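Local coordinates for complement factor MASP-3 (Homo sapiens, PDB 3DEM), which is a serine protease of the complement system whose CUB1-EGF-CUB2 region carries sites of interaction with mannan-binding lectin and ficolins, at residues E26-I31 and F94-F99; L207-I212 and W271-R276; Y227-V232 and L257-S262. One frame throughout, in Å; residues are numbered along the deposited sequence.

Contact 1 lies in the N-terminal CUB domain. Contacts 2 and 3 share the second CUB domain. The centre of contact 1 is about 66 Å from that of contact 2 and about 60 Å from that of contact 3. The 227-232/257-262 pair is nested in the loop that 207-212 and 271-276 close. Contacts 2 and 3 belong to the two facing sheets of that domain, with centres about 13 Å apart. Trp271 NE1 lies 3.4 Å from Phe260 CD1, and Phe209 and Trp271 both pack on Ile228. Each CUB domain binds a calcium ion at one end. The side chains of Phe99 and Phe260 are each about 8 Å from such an ion, and that of Trp271 about 11 Å.

Contact 1 of 3, residues E26-I31 and F94-F99; sequences EVTWNI and FMSITF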
loop_
_atom_site.group_PDB
_atom_site.type_symbol
_atom_site.label_atom_id
_atom_site.label_comp_id
_atom_site.label_asym_id
_atom_site.label_seq_id
_atom_site.Cartn_x
_atom_site.Cartn_y
_atom_site.Cartn_z
ATOM N N GLU A 26 21.793 -2.862 -26.452
ATOM C CA GLU A 26 20.487 -2.272 -26.243
ATOM C C GLU A 26 19.523 -3.322 -25.722
ATOM O O GLU A 26 19.230 -4.306 -26.398
ATOM C CB GLU A 26 19.948 -1.654 -27.533
ATOM C CG GLU A 26 18.663 -0.862 -27.320
ATOM C CD GLU A 26 18.189 -0.150 -28.570
ATOM O OE1 GLU A 26 17.062 0.388 -28.539
ATOM O OE2 GLU A 26 18.937 -0.126 -29.573
ATOM N N VAL A 27 19.037 -3.105 -24.510
ATOM C CA VAL A 27 18.131 -4.045 -23.873
ATOM C C VAL A 27 16.889 -3.310 -23.398
ATOM O O VAL A 27 16.978 -2.239 -22.799
ATOM C CB VAL A 27 18.807 -4.749 -22.677
ATOM C CG1 VAL A 27 17.928 -5.881 -22.149
ATOM C CG2 VAL A 27 20.184 -5.278 -23.078
ATOM N N THR A 28 15.730 -3.885 -23.684
ATOM C CA THR A 28 14.465 -3.328 -23.237
ATOM C C THR A 28 13.773 -4.302 -22.290
ATOM O O THR A 28 13.703 -5.498 -22.563
ATOM C CB THR A 28 13.536 -3.019 -24.430
ATOM O OG1 THR A 28 14.111 -1.976 -25.227
ATOM C CG2 THR A 28 12.156 -2.577 -23.948
ATOM N N TRP A 29 13.286 -3.791 -21.165
ATOM C CA TRP A 29 12.465 -4.582 -20.254
ATOM C C TRP A 29 11.059 -4.010 -20.230
ATOM O O TRP A 29 10.879 -2.837 -19.924
ATOM C CB TRP A 29 13.031 -4.549 -18.832
ATOM C CG TRP A 29 14.381 -5.166 -18.704
ATOM C CD1 TRP A 29 14.661 -6.484 -18.487
ATOM C CD2 TRP A 29 15.642 -4.492 -18.775
ATOM N NE1 TRP A 29 16.019 -6.673 -18.426
ATOM C CE2 TRP A 29 16.645 -5.467 -18.596
ATOM C CE3 TRP A 29 16.023 -3.161 -18.978
ATOM C CZ2 TRP A 29 18.004 -5.153 -18.613
ATOM C CZ3 TRP A 29 17.375 -2.853 -18.990
ATOM C CH2 TRP A 29 18.347 -3.842 -18.808
ATOM N N ASN A 30 10.068 -4.834 -20.549
ATOM C CA ASN A 30 8.676 -4.414 -20.441
ATOM C C ASN A 30 8.054 -4.931 -19.143
ATOM O O ASN A 30 8.059 -6.131 -18.878
ATOM C CB ASN A 30 7.864 -4.876 -21.657
ATOM C CG ASN A 30 8.199 -4.094 -22.921
ATOM O OD1 ASN A 30 8.888 -3.075 -22.870
ATOM N ND2 ASN A 30 7.707 -4.570 -24.062
ATOM N N ILE A 31 7.536 -4.015 -18.332
ATOM C CA ILE A 31 6.930 -4.384 -17.056
ATOM C C ILE A 31 5.433 -4.110 -17.065
ATOM O O ILE A 31 5.001 -2.970 -17.208
ATOM C CB ILE A 31 7.557 -3.609 -15.885
ATOM C CG1 ILE A 31 9.079 -3.772 -15.883
ATOM C CG2 ILE A 31 6.965 -4.074 -14.565
ATOM C CD1 ILE A 31 9.782 -2.799 -14.972
ATOM N N PHE A 94 1.738 -0.047 -16.899
ATOM C CA PHE A 94 2.790 -0.467 -17.823
ATOM C C PHE A 94 4.018 0.440 -17.771
ATOM O O PHE A 94 3.898 1.664 -17.697
ATOM C CB PHE A 94 2.253 -0.544 -19.259
ATOM C CG PHE A 94 3.316 -0.811 -20.290
ATOM C CD1 PHE A 94 3.806 -2.091 -20.480
ATOM C CD2 PHE A 94 3.823 0.218 -21.069
ATOM C CE1 PHE A 94 4.783 -2.343 -21.429
ATOM C CE2 PHE A 94 4.799 -0.024 -22.014
ATOM C CZ PHE A 94 5.281 -1.306 -22.196
ATOM N N MET A 95 5.196 -0.174 -17.828
ATOM C CA MET A 95 6.443 0.574 -17.868
ATOM C C MET A 95 7.471 -0.130 -18.742
ATOM O O MET A 95 7.706 -1.327 -18.596
ATOM C CB MET A 95 6.995 0.780 -16.456
ATOM C CG MET A 95 8.253 1.636 -16.397
ATOM S SD MET A 95 8.920 1.732 -14.726
ATOM C CE MET A 95 7.876 3.005 -14.008
ATOM N N SER A 96 8.076 0.616 -19.658
ATOM C CA SER A 96 9.125 0.071 -20.506
ATOM C C SER A 96 10.444 0.756 -20.177
ATOM O O SER A 96 10.497 1.976 -20.007
ATOM C CB SER A 96 8.772 0.254 -21.987
ATOM O OG SER A 96 9.702 -0.414 -22.822
ATOM N N ILE A 97 11.500 -0.038 -20.068
ATOM C CA ILE A 97 12.821 0.466 -19.723
ATOM C C ILE A 97 13.827 0.020 -20.773
ATOM O O ILE A 97 13.925 -1.170 -21.076
ATOM C CB ILE A 97 13.278 -0.062 -18.342
ATOM C CG1 ILE A 97 12.307 0.386 -17.245
ATOM C CG2 ILE A 97 14.697 0.403 -18.016
ATOM C CD1 ILE A 97 12.513 -0.326 -15.931
ATOM N N THR A 98 14.567 0.972 -21.327
ATOM C CA THR A 98 15.614 0.660 -22.290
ATOM C C THR A 98 16.973 1.166 -21.813
ATOM O O THR A 98 17.132 2.348 -21.503
ATOM C CB THR A 98 15.300 1.257 -23.683
ATOM O OG1 THR A 98 14.109 0.653 -24.200
ATOM C CG2 THR A 98 16.453 1.014 -24.663
ATOM N N PHE A 99 17.941 0.261 -21.736
ATOM C CA PHE A 99 19.327 0.656 -21.539
ATOM C C PHE A 99 20.042 0.616 -22.880
ATOM O O PHE A 99 20.040 -0.410 -23.559
ATOM C CB PHE A 99 20.032 -0.265 -20.541
ATOM C CG PHE A 99 21.534 -0.123 -20.546
ATOM C CD1 PHE A 99 22.147 0.959 -19.931
ATOM C CD2 PHE A 99 22.332 -1.072 -21.168
ATOM C CE1 PHE A 99 23.527 1.093 -19.939
ATOM C CE2 PHE A 99 23.716 -0.946 -21.179
ATOM C CZ PHE A 99 24.311 0.138 -20.562
#
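Residues 26-31 and 94-99 pair through three antiparallel hydrogen-bonded residue pairs: Val27 with Phe99, Trp29 with Ile97, and Ile31 with Met95. All six N-H groups are used. The bond from Trp29 N to Ile97 O is 2.7 Å long, and the return bond from Ile97 N to Trp29 O is 2.9 Å. CA-H groups between these pairs add weaker contacts to the same carbonyls, such as Thr28 CA to Ile97 O at 3.1 Å.

Side-chain hydrogen bonds lie on the face that carries Thr28, Asn30, Ser96 and Thr98. Thr28 OG1 and Thr98 OG1 meet at 2.8 Å, and either may donate. Both hydroxyls sit beside their own backbone N, and both methyls are anti to it. Ser96 OG donates to Asn30 OD1 at 2.8 Å, almost in line with the C=O bond of the amide. The serine hydroxyl is placed for this by a chi1 of -173°. The Phe94 ring reaches back over the same face. Phe94 CE1 lies 4.0 Å from Asn30 CB, and the amide and ring planes are 66° apart.

In the CUB fold two antiparallel sheets stack face to face. Strand 25-32 is an outermost strand of its sheet, and 94-101 joins it to 58-62.

Apolar packing fills the other face, which looks onto the second sheet. The six-membered part of the Trp29 indole touches the second strand: CE3 meets the CG2 branch of Ile97, and CZ3 has Phe99 CB at the ring edge, 4.0 Å away. A face of the same indole carries Val27 CG1. Ile31 CD1 meets Ile97 CD1 at 3.8 Å. Ile12, Ile39 and Leu41 of the facing sheet pack against these side chains.

Contact 2 of 3, residues L207-I212 and W271-R276; sequences LQFEDI and WRLSYR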
loop_
_atom_site.group_PDB
_atom_site.type_symbol
_atom_site.label_atom_id
_atom_site.label_comp_id
_atom_site.label_asym_id
_atom_site.label_seq_id
_atom_site.Cartn_x
_atom_site.Cartn_y
_atom_site.Cartn_z
ATOM N N LEU A 207 -53.634 21.133 -4.647
ATOM C CA LEU A 207 -52.200 21.023 -4.410
ATOM C C LEU A 207 -51.565 22.392 -4.502
ATOM O O LEU A 207 -51.938 23.206 -5.342
ATOM C CB LEU A 207 -51.539 20.102 -5.435
ATOM C CG LEU A 207 -52.029 18.658 -5.537
ATOM C CD1 LEU A 207 -51.396 17.974 -6.740
ATOM C CD2 LEU A 207 -51.728 17.888 -4.259
ATOM N N GLN A 208 -50.587 22.631 -3.642
ATOM C CA GLN A 208 -49.952 23.929 -3.568
ATOM C C GLN A 208 -48.484 23.818 -3.157
ATOM O O GLN A 208 -48.174 23.440 -2.032
ATOM C CB GLN A 208 -50.723 24.793 -2.584
ATOM C CG GLN A 208 -50.072 26.099 -2.294
ATOM C CD GLN A 208 -51.066 27.121 -1.817
ATOM O OE1 GLN A 208 -52.000 26.795 -1.063
ATOM N NE2 GLN A 208 -50.890 28.376 -2.262
ATOM N N PHE A 209 -47.580 24.136 -4.077
ATOM C CA PHE A 209 -46.154 24.102 -3.778
ATOM C C PHE A 209 -45.752 25.287 -2.910
ATOM O O PHE A 209 -46.334 26.379 -2.998
ATOM C CB PHE A 209 -45.322 24.046 -5.067
ATOM C CG PHE A 209 -45.375 22.711 -5.753
ATOM C CD1 PHE A 209 -44.430 21.735 -5.463
ATOM C CD2 PHE A 209 -46.385 22.417 -6.661
ATOM C CE1 PHE A 209 -44.480 20.485 -6.081
ATOM C CE2 PHE A 209 -46.445 21.171 -7.283
ATOM C CZ PHE A 209 -45.488 20.207 -6.991
ATOM N N GLU A 210 -44.767 25.062 -2.051
ATOM C CA GLU A 210 -44.279 26.127 -1.184
ATOM C C GLU A 210 -42.791 25.988 -0.877
ATOM O O GLU A 210 -42.193 24.935 -1.104
ATOM C CB GLU A 210 -45.109 26.184 0.105
ATOM C CG GLU A 210 -45.210 24.856 0.808
ATOM C CD GLU A 210 -46.385 24.762 1.785
ATOM O OE1 GLU A 210 -47.384 25.503 1.636
ATOM O OE2 GLU A 210 -46.311 23.921 2.705
ATOM N N ASP A 211 -42.209 27.067 -0.364
ATOM C CA ASP A 211 -40.771 27.160 -0.078
ATOM C C ASP A 211 -39.908 26.881 -1.314
ATOM O O ASP A 211 -40.327 27.148 -2.439
ATOM C CB ASP A 211 -40.389 26.244 1.085
ATOM C CG ASP A 211 -41.164 26.559 2.353
ATOM O OD1 ASP A 211 -41.583 27.723 2.541
ATOM O OD2 ASP A 211 -41.350 25.630 3.167
ATOM N N ILE A 212 -38.708 26.347 -1.098
ATOM C CA ILE A 212 -37.763 26.078 -2.186
ATOM C C ILE A 212 -38.310 25.075 -3.197
ATOM O O ILE A 212 -38.873 24.049 -2.823
ATOM C CB ILE A 212 -36.400 25.557 -1.650
ATOM C CG1 ILE A 212 -35.612 26.683 -0.984
ATOM C CG2 ILE A 212 -35.569 24.965 -2.766
ATOM C CD1 ILE A 212 -34.550 26.185 -0.014
ATOM N N TRP A 271 -38.303 19.832 -3.449
ATOM C CA TRP A 271 -39.612 20.472 -3.479
ATOM C C TRP A 271 -40.461 20.096 -2.275
ATOM O O TRP A 271 -40.221 19.090 -1.604
ATOM C CB TRP A 271 -40.361 20.077 -4.758
ATOM C CG TRP A 271 -40.464 18.582 -4.948
ATOM C CD1 TRP A 271 -39.589 17.779 -5.626
ATOM C CD2 TRP A 271 -41.498 17.718 -4.450
ATOM N NE1 TRP A 271 -40.016 16.465 -5.581
ATOM C CE2 TRP A 271 -41.182 16.401 -4.865
ATOM C CE3 TRP A 271 -42.652 17.925 -3.686
ATOM C CZ2 TRP A 271 -41.981 15.302 -4.542
ATOM C CZ3 TRP A 271 -43.450 16.832 -3.371
ATOM C CH2 TRP A 271 -43.109 15.536 -3.798
ATOM N N ARG A 272 -41.465 20.920 -2.022
ATOM C CA ARG A 272 -42.412 20.700 -0.946
ATOM C C ARG A 272 -43.787 21.153 -1.416
ATOM O O ARG A 272 -43.920 22.171 -2.088
ATOM C CB ARG A 272 -42.003 21.494 0.298
ATOM C CG ARG A 272 -43.112 21.655 1.325
ATOM C CD ARG A 272 -42.692 22.540 2.483
ATOM N NE ARG A 272 -43.840 22.904 3.310
ATOM C CZ ARG A 272 -43.937 22.678 4.621
ATOM N NH1 ARG A 272 -42.942 22.099 5.288
ATOM N NH2 ARG A 272 -45.029 23.052 5.275
ATOM N N LEU A 273 -44.814 20.395 -1.067
ATOM C CA LEU A 273 -46.162 20.838 -1.350
ATOM C C LEU A 273 -47.056 20.571 -0.156
ATOM O O LEU A 273 -46.759 19.717 0.692
ATOM C CB LEU A 273 -46.715 20.176 -2.623
ATOM C CG LEU A 273 -47.011 18.676 -2.658
ATOM C CD1 LEU A 273 -48.360 18.366 -1.988
ATOM C CD2 LEU A 273 -46.997 18.182 -4.093
ATOM N N SER A 274 -48.141 21.324 -0.077
ATOM C CA SER A 274 -49.192 21.015 0.863
ATOM C C SER A 274 -50.449 20.727 0.061
ATOM O O SER A 274 -50.653 21.292 -1.012
ATOM C CB SER A 274 -49.424 22.177 1.832
ATOM O OG SER A 274 -49.862 23.332 1.139
ATOM N N TYR A 275 -51.285 19.838 0.576
ATOM C CA TYR A 275 -52.547 19.545 -0.076
ATOM C C TYR A 275 -53.691 19.748 0.888
ATOM O O TYR A 275 -53.509 19.668 2.098
ATOM C CB TYR A 275 -52.569 18.111 -0.616
ATOM C CG TYR A 275 -52.768 17.051 0.444
ATOM C CD1 TYR A 275 -54.043 16.743 0.923
ATOM C CD2 TYR A 275 -51.690 16.353 0.966
ATOM C CE1 TYR A 275 -54.234 15.776 1.897
ATOM C CE2 TYR A 275 -51.869 15.384 1.937
ATOM C CZ TYR A 275 -53.143 15.101 2.398
ATOM O OH TYR A 275 -53.329 14.141 3.361
ATOM N N ARG A 276 -54.868 19.993 0.331
ATOM C CA ARG A 276 -56.078 20.210 1.101
ATOM C C ARG A 276 -57.245 19.608 0.339
ATOM O O ARG A 276 -57.413 19.855 -0.851
ATOM C CB ARG A 276 -56.316 21.707 1.314
ATOM C CG ARG A 276 -55.319 22.340 2.254
ATOM C CD ARG A 276 -55.333 23.859 2.190
ATOM N NE ARG A 276 -54.295 24.408 3.059
ATOM C CZ ARG A 276 -52.996 24.379 2.777
ATOM N NH1 ARG A 276 -52.573 23.838 1.643
ATOM N NH2 ARG A 276 -52.119 24.890 3.630
HETATM O O HOH W 1 -41.616 23.378 -3.439
#
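Glu210 and Arg272 meet through different first torsions. Glu210 CG sits between its own backbone N and carbonyl carbon (chi1 52°), and the chain then runs extended across the strand pair. Arg272 has CG anti to the backbone N (chi1 163°) and stays extended to NE. This brings NE alongside the carboxylate, and the guanidinium meets Glu210 side-on with NE and NH2. Arg272 NE donates to Glu210 OE2 at 2.7 Å, on the lone pair facing away from OE1. Arg272 NH2 donates to the same Glu210 OE2 at 3.0 Å, from out of the carboxylate plane. The two planes are 26° apart. Asp211 OD2 adds a long salt bridge to Arg272 NE, 3.7 Å away. It lies well out of the guanidinium plane, so the attraction is one of charge alone. Glu210 OE1 takes a weak bond from Ser274 OG. In turn Ser274 OG accepts from Arg276 NH1 at 2.8 Å.

The backbones join strands 205-209 and 272-277, the inner two strands of a sheet of the second CUB domain. Gln208 and Ser274 form a hydrogen-bonded antiparallel pair, and Glu210 N continues the ladder to Arg272 O. Beyond this a water bridges the diverging chains. The water accepts from Arg272 N at 2.8 Å and lies near Glu210 O and Ile212 O.

The face that carries Leu207, Phe209, Leu273 and Tyr275 packs mainly through carbon atoms. Leu273 CB lies over one face of the Phe209 ring in a CH-pi contact, 4.2 Å from the centroid, and Leu273 CD2 touches Phe209 CZ. Leu207 CD2 meets Tyr275 CB at 3.7 Å. The Tyr275 hydroxyl is bonded to Gln173 O.

With two carboxylates round Arg272, Glu210 and Arg272 are probably both charged, and the two in-plane bonds probably limit how far the guanidinium can turn.

Contact 3 of 3, residues Y227-V232 and L257-S262; sequences YIKIKV and LILFHS
Tyr227 has the most surface buried here; its ring lies against His261 and Leu259 of the neighbouring strand. A chi1 of 56° turns the ring toward that strand. His261 CB sits over one face of the Tyr227 ring, 3.7 Å from the centroid, as a CH-pi contact. The two rings are nearly parallel, at 14°, but slid apart so that they barely overlap. Tyr227 OH instead lies over a face of the imidazole, 3.7 Å from His261 CG.

Leu259 is next to this pair. The Leu259 CD2 methyl meets Tyr227 CE1 at 3.8 Å. Its backbone is bonded both ways to Lys229, with the bond from Leu259 N to Lys229 O at 2.7 Å.

These are the inner strands of a four-stranded antiparallel sheet of the second CUB domain, flanked by 192-198 and 235-240.

Leu257 packs chiefly along the backbone of Lys231. Leu257 CB lies 4.0 Å from Lys231 O, and each N-H bonds the other's carbonyl.

On the face of Ile228, Ile230, Ile258 and Phe260, toward the facing sheet, Ile228 CG2 and Ile258 CG2 lie side by side at 3.9 Å. Ile228 CG1 touches Phe260 CD1, whose ring also meets Tyr187 edge to face.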
loop_
_atom_site.group_PDB
_atom_site.type_symbol
_atom_site.label_atom_id
_atom_site.label_comp_id
_atom_site.label_asym_id
_atom_site.label_seq_id
_atom_site.Cartn_x
_atom_site.Cartn_y
_atom_site.Cartn_z
ATOM N N TYR A 227 -37.861 14.937 -12.551
ATOM C CA TYR A 227 -39.187 15.492 -12.772
ATOM C C TYR A 227 -40.246 14.990 -11.804
ATOM O O TYR A 227 -40.101 13.937 -11.175
ATOM C CB TYR A 227 -39.649 15.213 -14.203
ATOM C CG TYR A 227 -39.628 13.741 -14.570
ATOM C CD1 TYR A 227 -40.691 12.913 -14.246
ATOM C CD2 TYR A 227 -38.540 13.181 -15.238
ATOM C CE1 TYR A 227 -40.680 11.573 -14.576
ATOM C CE2 TYR A 227 -38.522 11.833 -15.574
ATOM C CZ TYR A 227 -39.598 11.036 -15.236
ATOM O OH TYR A 227 -39.598 9.693 -15.560
ATOM N N ILE A 228 -41.313 15.777 -11.698
ATOM C CA ILE A 228 -42.531 15.371 -11.039
ATOM C C ILE A 228 -43.596 15.159 -12.107
ATOM O O ILE A 228 -43.737 15.972 -13.025
ATOM C CB ILE A 228 -43.045 16.475 -10.085
ATOM C CG1 ILE A 228 -42.083 16.682 -8.918
ATOM C CG2 ILE A 228 -44.439 16.134 -9.562
ATOM C CD1 ILE A 228 -42.509 17.792 -7.978
ATOM N N LYS A 229 -44.320 14.051 -11.993
ATOM C CA LYS A 229 -45.551 13.846 -12.732
ATOM C C LYS A 229 -46.656 13.686 -11.692
ATOM O O LYS A 229 -46.438 13.117 -10.617
ATOM C CB LYS A 229 -45.483 12.576 -13.575
ATOM C CG LYS A 229 -44.650 12.670 -14.842
ATOM C CD LYS A 229 -44.395 11.262 -15.400
ATOM C CE LYS A 229 -43.733 11.285 -16.774
ATOM N NZ LYS A 229 -43.614 9.903 -17.356
ATOM N N ILE A 230 -47.840 14.183 -12.016
ATOM C CA ILE A 230 -48.972 14.069 -11.118
ATOM C C ILE A 230 -50.149 13.468 -11.864
ATOM O O ILE A 230 -50.693 14.086 -12.780
ATOM C CB ILE A 230 -49.376 15.436 -10.549
ATOM C CG1 ILE A 230 -48.198 16.070 -9.793
ATOM C CG2 ILE A 230 -50.610 15.292 -9.666
ATOM C CD1 ILE A 230 -48.480 17.467 -9.268
ATOM N N LYS A 231 -50.532 12.254 -11.482
ATOM C CA LYS A 231 -51.675 11.609 -12.106
ATOM C C LYS A 231 -52.959 11.833 -11.313
ATOM O O LYS A 231 -53.056 11.467 -10.141
ATOM C CB LYS A 231 -51.436 10.110 -12.321
ATOM C CG LYS A 231 -52.610 9.421 -12.996
ATOM C CD LYS A 231 -52.264 8.033 -13.507
ATOM C CE LYS A 231 -53.426 7.450 -14.290
ATOM N NZ LYS A 231 -53.209 6.032 -14.667
ATOM N N VAL A 232 -53.932 12.450 -11.968
ATOM C CA VAL A 232 -55.256 12.632 -11.392
ATOM C C VAL A 232 -56.275 12.187 -12.433
ATOM O O VAL A 232 -56.241 12.642 -13.575
ATOM C CB VAL A 232 -55.492 14.095 -10.927
ATOM C CG1 VAL A 232 -54.688 15.069 -11.770
ATOM C CG2 VAL A 232 -56.976 14.447 -10.942
ATOM N N LEU A 257 -51.872 10.853 -7.491
ATOM C CA LEU A 257 -50.550 10.247 -7.438
ATOM C C LEU A 257 -49.476 11.236 -7.864
ATOM O O LEU A 257 -49.578 11.868 -8.915
ATOM C CB LEU A 257 -50.474 8.997 -8.315
ATOM C CG LEU A 257 -49.060 8.427 -8.472
ATOM C CD1 LEU A 257 -48.595 7.717 -7.195
ATOM C CD2 LEU A 257 -48.969 7.499 -9.678
ATOM N N ILE A 258 -48.447 11.366 -7.038
ATOM C CA ILE A 258 -47.296 12.184 -7.366
ATOM C C ILE A 258 -46.108 11.252 -7.573
ATOM O O ILE A 258 -45.741 10.478 -6.680
ATOM C CB ILE A 258 -46.981 13.195 -6.248
ATOM C CG1 ILE A 258 -48.180 14.122 -6.014
ATOM C CG2 ILE A 258 -45.745 14.014 -6.593
ATOM C CD1 ILE A 258 -48.330 14.571 -4.583
ATOM N N LEU A 259 -45.528 11.314 -8.766
ATOM C CA LEU A 259 -44.325 10.568 -9.076
ATOM C C LEU A 259 -43.142 11.525 -9.167
ATOM O O LEU A 259 -43.187 12.517 -9.903
ATOM C CB LEU A 259 -44.490 9.792 -10.387
ATOM C CG LEU A 259 -43.281 8.966 -10.859
ATOM C CD1 LEU A 259 -43.701 7.728 -11.642
ATOM C CD2 LEU A 259 -42.316 9.812 -11.685
ATOM N N PHE A 260 -42.097 11.231 -8.403
ATOM C CA PHE A 260 -40.869 12.007 -8.453
ATOM C C PHE A 260 -39.707 11.136 -8.907
ATOM O O PHE A 260 -39.347 10.173 -8.239
ATOM C CB PHE A 260 -40.562 12.650 -7.094
ATOM C CG PHE A 260 -39.298 13.471 -7.081
ATOM C CD1 PHE A 260 -39.049 14.402 -8.085
ATOM C CD2 PHE A 260 -38.367 13.325 -6.059
ATOM C CE1 PHE A 260 -37.886 15.164 -8.078
ATOM C CE2 PHE A 260 -37.201 14.081 -6.041
ATOM C CZ PHE A 260 -36.960 15.005 -7.053
ATOM N N HIS A 261 -39.133 11.481 -10.052
ATOM C CA HIS A 261 -38.026 10.719 -10.621
ATOM C C HIS A 261 -36.740 11.524 -10.517
ATOM O O HIS A 261 -36.723 12.707 -10.845
ATOM C CB HIS A 261 -38.311 10.386 -12.092
ATOM C CG HIS A 261 -37.223 9.601 -12.767
ATOM N ND1 HIS A 261 -36.181 10.199 -13.446
ATOM C CD2 HIS A 261 -37.028 8.266 -12.885
ATOM C CE1 HIS A 261 -35.384 9.267 -13.937
ATOM N NE2 HIS A 261 -35.875 8.085 -13.612
ATOM N N SER A 262 -35.670 10.887 -10.049
ATOM C CA SER A 262 -34.356 11.528 -10.037
ATOM C C SER A 262 -33.310 10.650 -10.720
ATOM O O SER A 262 -33.289 9.434 -10.528
ATOM C CB SER A 262 -33.922 11.897 -8.610
ATOM O OG SER A 262 -33.635 10.751 -7.827
#